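Local coordinates for protein MNMC2 (Aquifex aeolicus, PDB 3VYW) that binds S-adenosylmethionine and methylates the modified wobble uridine of tRNA, working without the oxidase domain usually fused to such enzymes, at residues R36-N40 with P197-P201; V97-V103 with F185-F191; R176-K180 with D285-K290. One frame throughout, in Å; residues are numbered along the deposited sequence.

In the fold
Contact 2 is the core element of the three: strands 97-103 and 187-192 pair at the centre of the mixed sheet, joined by regular backbone bonds and apolar side chains. Contact 1 lies at the surface and contact 3 is partly buried, their centres about 18 Å apart. In contact 1 the end of helix 24-37 meets the loop after strand 187-192 through two aromatic rings, the K199 chain and a bridging water, without a direct hydrogen bond; in contact 3 a buried arginine of helix 175-178 binds the loop before helix 292-303 through a salt bridge and a hydrogen bond to a backbone carbonyl. Strand 187-192 thus takes part in contact 2 and leads to the loop of contact 1, which carries a cofactor-binding asparagine.

Contact 1: R36-N40 with P197-P201; sequences RFAYN and PYKNP. With SAM (S-adenosylmethionine), chain E.
With CG anti to the carbonyl carbon in both residues (chi1 near -66°), the F37 and Y198 side chains run alongside each other, pointing the same way. Y198 lays its CD1-CE1 side over one face of the F37 ring, F37 CD2 lying 3.6 Å from Y198 CD1, and the planes are inclined by 34°. Were F37 cut back to an alanine, the Y198 ring would probably lose the apolar surface against its CD1-CE1 side and be freer to turn. The K199 chain, bent at chi2, chi3 and chi4, lies against the backbone past the helix end, with CE 3.3 Å from F37 O and CD against Y39 CB; the Y39 ring approaches K199 O obliquely. The contact joins the C-terminal end of helix 24-37 to the loop after strand 187-192 of the Rossmann-like methyltransferase fold. One water ties the backbones together, accepting from Y39 N at 2.8 Å and donating to Y198 O at 3.1 Å. Beyond K199 the same loop reaches the cofactor: N200 ND2 donates, nearly straight, to N7 of the S-adenosylmethionine adenine at 3.3 Å. F195 N binds N200 OD1, and E202 takes a second bond from ND2, which together fix the amide's rotation.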
loop_
_atom_site.group_PDB
_atom_site.type_symbol
_atom_site.label_atom_id
_atom_site.label_comp_id
_atom_site.label_asym_id
_atom_site.label_seq_id
_atom_site.Cartn_x
_atom_site.Cartn_y
_atom_site.Cartn_z
ATOM N N ARG A 36 -12.215 -10.323 -14.198
ATOM C CA ARG A 36 -12.167 -8.889 -14.145
ATOM C C ARG A 36 -11.228 -8.217 -13.125
ATOM O O ARG A 36 -10.644 -7.233 -13.427
ATOM C CB ARG A 36 -13.572 -8.308 -14.174
ATOM C CG ARG A 36 -13.926 -7.443 -13.024
ATOM C CD ARG A 36 -15.048 -6.526 -13.341
ATOM N NE ARG A 36 -16.299 -7.218 -13.381
ATOM C CZ ARG A 36 -17.262 -6.906 -14.204
ATOM N NH1 ARG A 36 -17.120 -5.923 -15.045
ATOM N NH2 ARG A 36 -18.351 -7.591 -14.190
ATOM N N PHE A 37 -11.103 -8.747 -11.926
ATOM C CA PHE A 37 -10.298 -8.111 -10.899
ATOM C C PHE A 37 -8.861 -8.521 -10.754
ATOM O O PHE A 37 -8.127 -7.845 -10.141
ATOM C CB PHE A 37 -10.942 -8.281 -9.546
ATOM C CG PHE A 37 -12.225 -7.584 -9.409
ATOM C CD1 PHE A 37 -13.231 -8.136 -8.711
ATOM C CD2 PHE A 37 -12.420 -6.394 -9.994
ATOM C CE1 PHE A 37 -14.426 -7.506 -8.603
ATOM C CE2 PHE A 37 -13.610 -5.746 -9.885
ATOM C CZ PHE A 37 -14.613 -6.303 -9.187
ATOM N N ALA A 38 -8.483 -9.659 -11.283
ATOM C CA ALA A 38 -7.140 -10.161 -11.119
ATOM C C ALA A 38 -6.131 -9.458 -11.959
ATOM O O ALA A 38 -6.456 -8.804 -12.885
ATOM C CB ALA A 38 -7.084 -11.648 -11.361
ATOM N N TYR A 39 -4.888 -9.603 -11.598
ATOM C CA TYR A 39 -3.802 -9.047 -12.361
ATOM C C TYR A 39 -3.327 -9.925 -13.507
ATOM O O TYR A 39 -3.990 -10.857 -13.887
ATOM C CB TYR A 39 -2.661 -8.625 -11.457
ATOM C CG TYR A 39 -1.851 -9.727 -10.895
ATOM C CD1 TYR A 39 -0.738 -9.464 -10.183
ATOM C CD2 TYR A 39 -2.208 -11.014 -11.072
ATOM C CE1 TYR A 39 0.011 -10.464 -9.654
ATOM C CE2 TYR A 39 -1.467 -12.019 -10.563
ATOM C CZ TYR A 39 -0.358 -11.730 -9.848
ATOM O OH TYR A 39 0.398 -12.717 -9.336
ATOM N N ASN A 40 -2.213 -9.577 -14.106
ATOM C CA ASN A 40 -1.712 -10.342 -15.195
ATOM C C ASN A 40 -0.474 -11.151 -14.860
ATOM O O ASN A 40 0.608 -10.735 -15.123
ATOM C CB ASN A 40 -1.395 -9.410 -16.348
ATOM C CG ASN A 40 -2.216 -8.161 -16.340
ATOM O OD1 ASN A 40 -3.392 -8.199 -16.498
ATOM N ND2 ASN A 40 -1.576 -7.058 -16.218
ATOM N N PRO A 197 -5.592 -3.251 -4.179
ATOM C CA PRO A 197 -5.832 -4.432 -3.378
ATOM C C PRO A 197 -6.242 -5.676 -4.126
ATOM O O PRO A 197 -5.871 -6.724 -3.734
ATOM C CB PRO A 197 -6.915 -3.969 -2.422
ATOM C CG PRO A 197 -6.660 -2.539 -2.267
ATOM C CD PRO A 197 -5.817 -2.051 -3.389
ATOM N N TYR A 198 -7.043 -5.550 -5.152
ATOM C CA TYR A 198 -7.371 -6.677 -5.974
ATOM C C TYR A 198 -6.146 -7.190 -6.679
ATOM O O TYR A 198 -5.951 -8.363 -6.815
ATOM C CB TYR A 198 -8.456 -6.320 -6.956
ATOM C CG TYR A 198 -9.773 -6.037 -6.328
ATOM C CD1 TYR A 198 -10.715 -5.314 -6.987
ATOM C CD2 TYR A 198 -10.070 -6.471 -5.079
ATOM C CE1 TYR A 198 -11.925 -5.041 -6.425
ATOM C CE2 TYR A 198 -11.284 -6.207 -4.516
ATOM C CZ TYR A 198 -12.202 -5.489 -5.206
ATOM O OH TYR A 198 -13.398 -5.191 -4.669
ATOM N N LYS A 199 -5.351 -6.266 -7.152
ATOM C CA LYS A 199 -4.094 -6.527 -7.788
ATOM C C LYS A 199 -2.994 -7.107 -6.938
ATOM O O LYS A 199 -2.250 -7.914 -7.403
ATOM C CB LYS A 199 -3.585 -5.268 -8.428
ATOM C CG LYS A 199 -3.964 -5.134 -9.856
ATOM C CD LYS A 199 -5.098 -6.050 -10.138
ATOM C CE LYS A 199 -6.151 -5.360 -10.940
ATOM N NZ LYS A 199 -5.729 -5.304 -12.341
ATOM N N ASN A 200 -2.886 -6.638 -5.706
ATOM C CA ASN A 200 -1.791 -6.920 -4.809
ATOM C C ASN A 200 -2.311 -7.329 -3.457
ATOM O O ASN A 200 -2.055 -6.710 -2.495
ATOM C CB ASN A 200 -1.042 -5.616 -4.664
ATOM C CG ASN A 200 0.420 -5.765 -4.398
ATOM O OD1 ASN A 200 1.132 -4.824 -4.472
ATOM N ND2 ASN A 200 0.848 -6.910 -4.086
ATOM N N PRO A 201 -3.026 -8.415 -3.393
ATOM C CA PRO A 201 -3.801 -8.770 -2.223
ATOM C C PRO A 201 -3.066 -9.039 -0.909
ATOM O O PRO A 201 -3.637 -8.763 0.112
ATOM C CB PRO A 201 -4.615 -9.962 -2.693
ATOM C CG PRO A 201 -4.185 -10.246 -4.044
ATOM C CD PRO A 201 -3.545 -9.059 -4.585
HETATM N N SAM E . 5.993 3.551 -2.996
HETATM C CA SAM E . 6.544 3.564 -4.298
HETATM C C SAM E . 6.978 4.965 -4.494
HETATM O O SAM E . 7.669 5.316 -5.417
HETATM O OXT SAM E . 6.660 5.767 -3.667
HETATM C CB SAM E . 5.466 2.993 -5.192
HETATM C CG SAM E . 5.501 1.471 -5.015
HETATM S SD SAM E . 4.409 0.577 -5.855
HETATM C CE SAM E . 2.934 1.237 -5.651
HETATM C "C5'" SAM E . 4.298 -0.963 -5.252
HETATM C "C4'" SAM E . 5.599 -1.606 -4.754
HETATM O "O4'" SAM E . 5.295 -2.649 -3.849
HETATM C "C3'" SAM E . 6.428 -2.267 -5.834
HETATM O "O3'" SAM E . 7.794 -1.991 -5.622
HETATM C "C2'" SAM E . 6.208 -3.738 -5.618
HETATM O "O2'" SAM E . 7.326 -4.471 -6.038
HETATM C "C1'" SAM E . 6.044 -3.811 -4.137
HETATM N N9 SAM E . 5.413 -5.052 -3.639
HETATM C C8 SAM E . 4.327 -5.642 -4.079
HETATM N N7 SAM E . 4.038 -6.727 -3.388
HETATM C C5 SAM E . 4.953 -6.860 -2.475
HETATM C C6 SAM E . 5.240 -7.803 -1.403
HETATM N N6 SAM E . 4.477 -8.855 -1.162
HETATM N N1 SAM E . 6.294 -7.586 -0.669
HETATM C C2 SAM E . 7.066 -6.559 -0.865
HETATM N N3 SAM E . 6.871 -5.691 -1.810
HETATM C C4 SAM E . 5.855 -5.770 -2.644
HETATM O O HOH W 1 -4.543 -10.190 -8.896
#

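Contact 2: V97-V103 with F185-F191; sequences VIRILDV and FKADAVF
R99 O receives two backbone donors of segment 185-191, at the corner the chain turns at D188: A189 N at 3.2 Å in a well-aligned bond, and D188 N at 2.8 Å in a weak one bent to 123°. R99 N is satisfied in its turn by a side chain, since D188 OD2 accepts it through its anti lone pair at 3.1 Å and 170°. The other carboxylate oxygen, OD1, forms a salt bridge with R95, so D188 serves a backbone amide and a charged partner at once. The R99 guanidinium stays beyond salt-bridge distance of D188; its NE pairs instead with E128 on the neighbouring strand. From here the pairing becomes regular: L101 N donates to A189 O, F191 N to L101 O and V103 N to F191 O, each bond 2.9 Å long. This parallel ladder joins two central strands of the Rossmann-like sheet, with strand 126-133 pairing along the other edge of 97-103. Alternate side chains pack on its two faces. On the face of I100, A189 and F191, I100 CG2 makes a CH-pi contact over the F191 ring, 4.0 Å from its centroid. CG2 lies anti to the I100 backbone N, which places it over that ring. D102 OD1 meets the ring at its edge, in plane, and is 3.3 Å from F191 CB; the other oxygen, OD2, is hydrogen-bonded to S131 OG. On the face of L101 and V190, L101 CB packs against V190 CG2 and A187 CB, with helix 206-213 covering L101, V103 and V190 through I212. Next to the turn, F185 and R99 run past each other in opposite directions, F185 CZ approaching R99 CB to 3.6 Å.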
loop_
_atom_site.group_PDB
_atom_site.type_symbol
_atom_site.label_atom_id
_atom_site.label_comp_id
_atom_site.label_asym_id
_atom_site.label_seq_id
_atom_site.Cartn_x
_atom_site.Cartn_y
_atom_site.Cartn_z
ATOM N N VAL A 97 13.258 12.919 16.202
ATOM C CA VAL A 97 13.288 11.749 15.370
ATOM C C VAL A 97 11.938 11.471 14.805
ATOM O O VAL A 97 10.965 11.603 15.481
ATOM C CB VAL A 97 13.767 10.559 16.166
ATOM C CG1 VAL A 97 13.935 9.355 15.269
ATOM C CG2 VAL A 97 15.084 10.918 16.793
ATOM N N ILE A 98 11.890 11.094 13.548
ATOM C CA ILE A 98 10.670 10.674 12.938
ATOM C C ILE A 98 10.888 9.304 12.365
ATOM O O ILE A 98 11.852 9.083 11.707
ATOM C CB ILE A 98 10.265 11.638 11.836
ATOM C CG1 ILE A 98 9.616 12.861 12.427
ATOM C CG2 ILE A 98 9.261 11.013 10.914
ATOM C CD1 ILE A 98 8.232 12.589 12.925
ATOM N N ARG A 99 9.980 8.388 12.620
ATOM C CA ARG A 99 10.056 7.064 12.065
ATOM C C ARG A 99 8.979 6.753 11.038
ATOM O O ARG A 99 7.826 6.882 11.294
ATOM C CB ARG A 99 9.969 6.050 13.176
ATOM C CG ARG A 99 10.722 6.444 14.411
ATOM C CD ARG A 99 11.123 5.223 15.183
ATOM N NE ARG A 99 12.148 5.505 16.165
ATOM C CZ ARG A 99 12.036 6.398 17.130
ATOM N NH1 ARG A 99 10.943 7.110 17.241
ATOM N NH2 ARG A 99 13.023 6.581 17.977
ATOM N N ILE A 100 9.392 6.319 9.869
ATOM C CA ILE A 100 8.464 5.931 8.845
ATOM C C ILE A 100 8.564 4.482 8.470
ATOM O O ILE A 100 9.609 3.989 8.188
ATOM C CB ILE A 100 8.696 6.727 7.583
ATOM C CG1 ILE A 100 8.616 8.194 7.883
ATOM C CG2 ILE A 100 7.690 6.337 6.536
ATOM C CD1 ILE A 100 8.909 9.037 6.689
ATOM N N LEU A 101 7.431 3.820 8.441
ATOM C CA LEU A 101 7.328 2.473 7.961
ATOM C C LEU A 101 6.837 2.572 6.545
ATOM O O LEU A 101 5.799 3.061 6.303
ATOM C CB LEU A 101 6.318 1.730 8.809
ATOM C CG LEU A 101 6.578 0.313 9.225
ATOM C CD1 LEU A 101 5.385 -0.579 9.059
ATOM C CD2 LEU A 101 7.729 -0.214 8.448
ATOM N N ASP A 102 7.622 2.126 5.590
ATOM C CA ASP A 102 7.254 2.287 4.205
ATOM C C ASP A 102 6.909 0.987 3.556
ATOM O O ASP A 102 7.735 0.161 3.406
ATOM C CB ASP A 102 8.410 2.914 3.468
ATOM C CG ASP A 102 8.027 3.446 2.154
ATOM O OD1 ASP A 102 6.959 4.018 2.070
ATOM O OD2 ASP A 102 8.775 3.308 1.191
ATOM N N VAL A 103 5.676 0.830 3.126
ATOM C CA VAL A 103 5.247 -0.399 2.511
ATOM C C VAL A 103 5.335 -0.300 1.003
ATOM O O VAL A 103 4.502 0.261 0.385
ATOM C CB VAL A 103 3.800 -0.678 2.896
ATOM C CG1 VAL A 103 3.246 -1.801 2.104
ATOM C CG2 VAL A 103 3.657 -0.971 4.348
ATOM N N PHE A 185 10.314 -0.985 16.892
ATOM C CA PHE A 185 10.060 0.153 16.047
ATOM C C PHE A 185 8.589 0.517 16.149
ATOM O O PHE A 185 7.749 -0.278 15.822
ATOM C CB PHE A 185 10.399 -0.280 14.625
ATOM C CG PHE A 185 10.498 0.831 13.628
ATOM C CD1 PHE A 185 11.589 1.627 13.586
ATOM C CD2 PHE A 185 9.525 1.012 12.704
ATOM C CE1 PHE A 185 11.698 2.618 12.669
ATOM C CE2 PHE A 185 9.618 2.004 11.780
ATOM C CZ PHE A 185 10.706 2.812 11.762
ATOM N N LYS A 186 8.265 1.708 16.605
ATOM C CA LYS A 186 6.902 2.185 16.480
ATOM C C LYS A 186 6.868 3.405 15.576
ATOM O O LYS A 186 7.299 4.469 15.953
ATOM C CB LYS A 186 6.328 2.553 17.836
ATOM C CG LYS A 186 6.305 1.441 18.851
ATOM C CD LYS A 186 5.381 0.329 18.424
ATOM C CE LYS A 186 4.702 -0.307 19.617
ATOM N NZ LYS A 186 4.417 -1.758 19.431
ATOM N N ALA A 187 6.353 3.229 14.377
ATOM C CA ALA A 187 6.366 4.273 13.379
ATOM C C ALA A 187 5.463 5.441 13.644
ATOM O O ALA A 187 4.388 5.287 14.121
ATOM C CB ALA A 187 6.067 3.688 12.025
ATOM N N ASP A 188 5.954 6.628 13.373
ATOM C CA ASP A 188 5.136 7.813 13.273
ATOM C C ASP A 188 4.200 7.844 12.092
ATOM O O ASP A 188 3.133 8.363 12.183
ATOM C CB ASP A 188 5.991 9.052 13.331
ATOM C CG ASP A 188 6.596 9.226 14.647
ATOM O OD1 ASP A 188 5.853 9.424 15.597
ATOM O OD2 ASP A 188 7.812 9.143 14.762
ATOM N N ALA A 189 4.661 7.346 10.963
ATOM C CA ALA A 189 3.890 7.265 9.766
ATOM C C ALA A 189 4.088 5.927 9.152
ATOM O O ALA A 189 5.172 5.444 9.121
ATOM C CB ALA A 189 4.345 8.315 8.804
ATOM N N VAL A 190 3.031 5.335 8.637
ATOM C CA VAL A 190 3.152 4.199 7.771
ATOM C C VAL A 190 2.683 4.638 6.426
ATOM O O VAL A 190 1.601 5.075 6.300
ATOM C CB VAL A 190 2.230 3.083 8.188
ATOM C CG1 VAL A 190 2.346 1.915 7.238
ATOM C CG2 VAL A 190 2.490 2.689 9.609
ATOM N N PHE A 191 3.521 4.536 5.425
ATOM C CA PHE A 191 3.111 4.885 4.098
ATOM C C PHE A 191 2.777 3.599 3.431
ATOM O O PHE A 191 3.636 2.877 3.079
ATOM C CB PHE A 191 4.265 5.494 3.338
ATOM C CG PHE A 191 4.622 6.867 3.757
ATOM C CD1 PHE A 191 5.853 7.369 3.446
ATOM C CD2 PHE A 191 3.754 7.648 4.448
ATOM C CE1 PHE A 191 6.205 8.619 3.823
ATOM C CE2 PHE A 191 4.094 8.903 4.815
ATOM C CZ PHE A 191 5.320 9.389 4.508
#

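Contact 3: R176-K180 with D285-K290; sequences RKRIK and DEKLDK
R176 NH1 grips two oxygens of the 285-290 loop at once, both close to the plane of the guanidinium. It forms a salt bridge with D285 OD2 at 2.8 Å, met on the syn side but 29° out of the carboxylate plane, and an equally long, nearly straight hydrogen bond (165° at the hydrogen) to K290 O, which NH1 meets in the carbonyl plane on a lone pair. L288 O lies over a face of the same group, 3.4 Å from NH1, at an angle too poor for a bond. The R176 chain bends at chi3 (-64°), and this bend carries the guanidinium to the loop. L288 flanks the arginine stem, and its CD1 is 3.6 Å from K180 NZ. One shell out, D285 OD1 accepts K290 N at 3.2 Å and, weakly, L288 N, so a single carboxylate braces the loop and receives the arginine; D285 N is itself held by D207 of helix 206-213. R176 NH2 forms a salt bridge with D174, an S-adenosylmethionine-binding residue. The buried guanidinium thus links the cofactor-site aspartate to the loop leading into helix 292-303, and the two carboxylates probably stabilise its positive charge.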
loop_
_atom_site.group_PDB
_atom_site.type_symbol
_atom_site.label_atom_id
_atom_site.label_comp_id
_atom_site.label_asym_id
_atom_site.label_seq_id
_atom_site.Cartn_x
_atom_site.Cartn_y
_atom_site.Cartn_z
ATOM N N ARG A 176 5.516 -9.741 3.972
ATOM C CA ARG A 176 4.896 -10.622 4.903
ATOM C C ARG A 176 5.936 -11.415 5.644
ATOM O O ARG A 176 5.791 -11.677 6.801
ATOM C CB ARG A 176 4.010 -11.583 4.157
ATOM C CG ARG A 176 2.697 -11.024 3.697
ATOM C CD ARG A 176 1.872 -12.084 3.022
ATOM N NE ARG A 176 2.527 -12.542 1.835
ATOM C CZ ARG A 176 2.125 -13.531 1.073
ATOM N NH1 ARG A 176 1.035 -14.174 1.329
ATOM N NH2 ARG A 176 2.815 -13.849 0.025
ATOM N N LYS A 177 6.955 -11.885 4.956
ATOM C CA LYS A 177 8.078 -12.475 5.637
ATOM C C LYS A 177 8.967 -11.528 6.385
ATOM O O LYS A 177 9.265 -11.738 7.521
ATOM C CB LYS A 177 8.927 -13.215 4.654
ATOM C CG LYS A 177 8.626 -14.678 4.614
ATOM C CD LYS A 177 9.045 -15.268 3.301
ATOM C CE LYS A 177 7.926 -16.155 2.870
ATOM N NZ LYS A 177 6.746 -15.811 3.704
ATOM N N ARG A 178 9.417 -10.487 5.721
ATOM C CA ARG A 178 10.374 -9.574 6.309
ATOM C C ARG A 178 9.879 -8.791 7.505
ATOM O O ARG A 178 10.653 -8.345 8.290
ATOM C CB ARG A 178 10.967 -8.636 5.284
ATOM C CG ARG A 178 11.714 -9.283 4.144
ATOM C CD ARG A 178 12.628 -10.410 4.555
ATOM N NE ARG A 178 13.770 -9.972 5.317
ATOM C CZ ARG A 178 14.798 -9.328 4.822
ATOM N NH1 ARG A 178 14.857 -9.050 3.548
ATOM N NH2 ARG A 178 15.771 -8.972 5.594
ATOM N N ILE A 179 8.589 -8.582 7.615
ATOM C CA ILE A 179 8.085 -7.729 8.654
ATOM C C ILE A 179 8.302 -8.239 10.058
ATOM O O ILE A 179 8.541 -7.486 10.954
ATOM C CB ILE A 179 6.655 -7.268 8.411
ATOM C CG1 ILE A 179 6.317 -6.174 9.397
ATOM C CG2 ILE A 179 5.697 -8.426 8.472
ATOM C CD1 ILE A 179 4.948 -5.608 9.236
ATOM N N LYS A 180 8.281 -9.539 10.219
ATOM C CA LYS A 180 8.386 -10.118 11.519
ATOM C C LYS A 180 9.695 -9.731 12.166
ATOM O O LYS A 180 9.774 -9.634 13.375
ATOM C CB LYS A 180 8.215 -11.622 11.467
ATOM C CG LYS A 180 7.094 -12.094 10.571
ATOM C CD LYS A 180 5.966 -12.743 11.320
ATOM C CE LYS A 180 5.149 -13.571 10.358
ATOM N NZ LYS A 180 4.169 -14.478 11.002
ATOM N N ASP A 285 -5.227 -13.481 4.962
ATOM C CA ASP A 285 -4.173 -14.396 4.805
ATOM C C ASP A 285 -3.850 -14.906 6.134
ATOM O O ASP A 285 -2.841 -14.408 6.622
ATOM C CB ASP A 285 -3.001 -13.633 4.183
ATOM C CG ASP A 285 -1.858 -14.411 3.676
ATOM O OD1 ASP A 285 -1.992 -15.738 3.709
ATOM O OD2 ASP A 285 -0.825 -13.796 3.343
ATOM N N GLU A 286 -4.381 -16.022 6.687
ATOM C CA GLU A 286 -4.090 -16.304 8.152
ATOM C C GLU A 286 -2.709 -16.774 8.400
ATOM O O GLU A 286 -2.130 -16.440 9.400
ATOM C CB GLU A 286 -5.053 -17.345 8.658
ATOM C CG GLU A 286 -6.390 -16.784 9.033
ATOM C CD GLU A 286 -7.532 -17.628 8.543
ATOM O OE1 GLU A 286 -7.661 -18.757 9.039
ATOM O OE2 GLU A 286 -8.306 -17.165 7.670
ATOM N N LYS A 287 -2.167 -17.571 7.511
ATOM C CA LYS A 287 -0.816 -18.012 7.716
ATOM C C LYS A 287 0.189 -17.072 7.102
ATOM O O LYS A 287 1.340 -17.157 7.382
ATOM C CB LYS A 287 -0.629 -19.428 7.206
ATOM C CG LYS A 287 -1.305 -20.483 8.042
ATOM C CD LYS A 287 -1.063 -20.208 9.502
ATOM C CE LYS A 287 -2.262 -20.541 10.370
ATOM N NZ LYS A 287 -2.458 -19.569 11.477
ATOM N N LEU A 288 -0.257 -16.175 6.258
ATOM C CA LEU A 288 0.621 -15.225 5.653
ATOM C C LEU A 288 1.492 -15.877 4.607
ATOM O O LEU A 288 2.474 -15.353 4.209
ATOM C CB LEU A 288 1.454 -14.528 6.714
ATOM C CG LEU A 288 0.737 -13.526 7.617
ATOM C CD1 LEU A 288 1.391 -13.368 8.950
ATOM C CD2 LEU A 288 0.439 -12.167 7.012
ATOM N N ASP A 289 1.119 -17.051 4.173
ATOM C CA ASP A 289 1.883 -17.745 3.195
ATOM C C ASP A 289 1.121 -17.978 1.919
ATOM O O ASP A 289 1.605 -18.594 1.001
ATOM C CB ASP A 289 2.305 -19.072 3.772
ATOM C CG ASP A 289 1.151 -19.952 4.063
ATOM O OD1 ASP A 289 0.077 -19.441 4.321
ATOM O OD2 ASP A 289 1.304 -21.166 4.026
ATOM N N LYS A 290 -0.093 -17.497 1.888
ATOM C CA LYS A 290 -0.978 -17.708 0.782
ATOM C C LYS A 290 -0.594 -17.007 -0.509
ATOM O O LYS A 290 -0.064 -15.940 -0.506
ATOM C CB LYS A 290 -2.339 -17.261 1.206
ATOM C CG LYS A 290 -3.453 -17.953 0.496
ATOM C CD LYS A 290 -4.719 -17.804 1.289
ATOM C CE LYS A 290 -5.710 -18.881 0.940
ATOM N NZ LYS A 290 -5.895 -19.820 2.064
#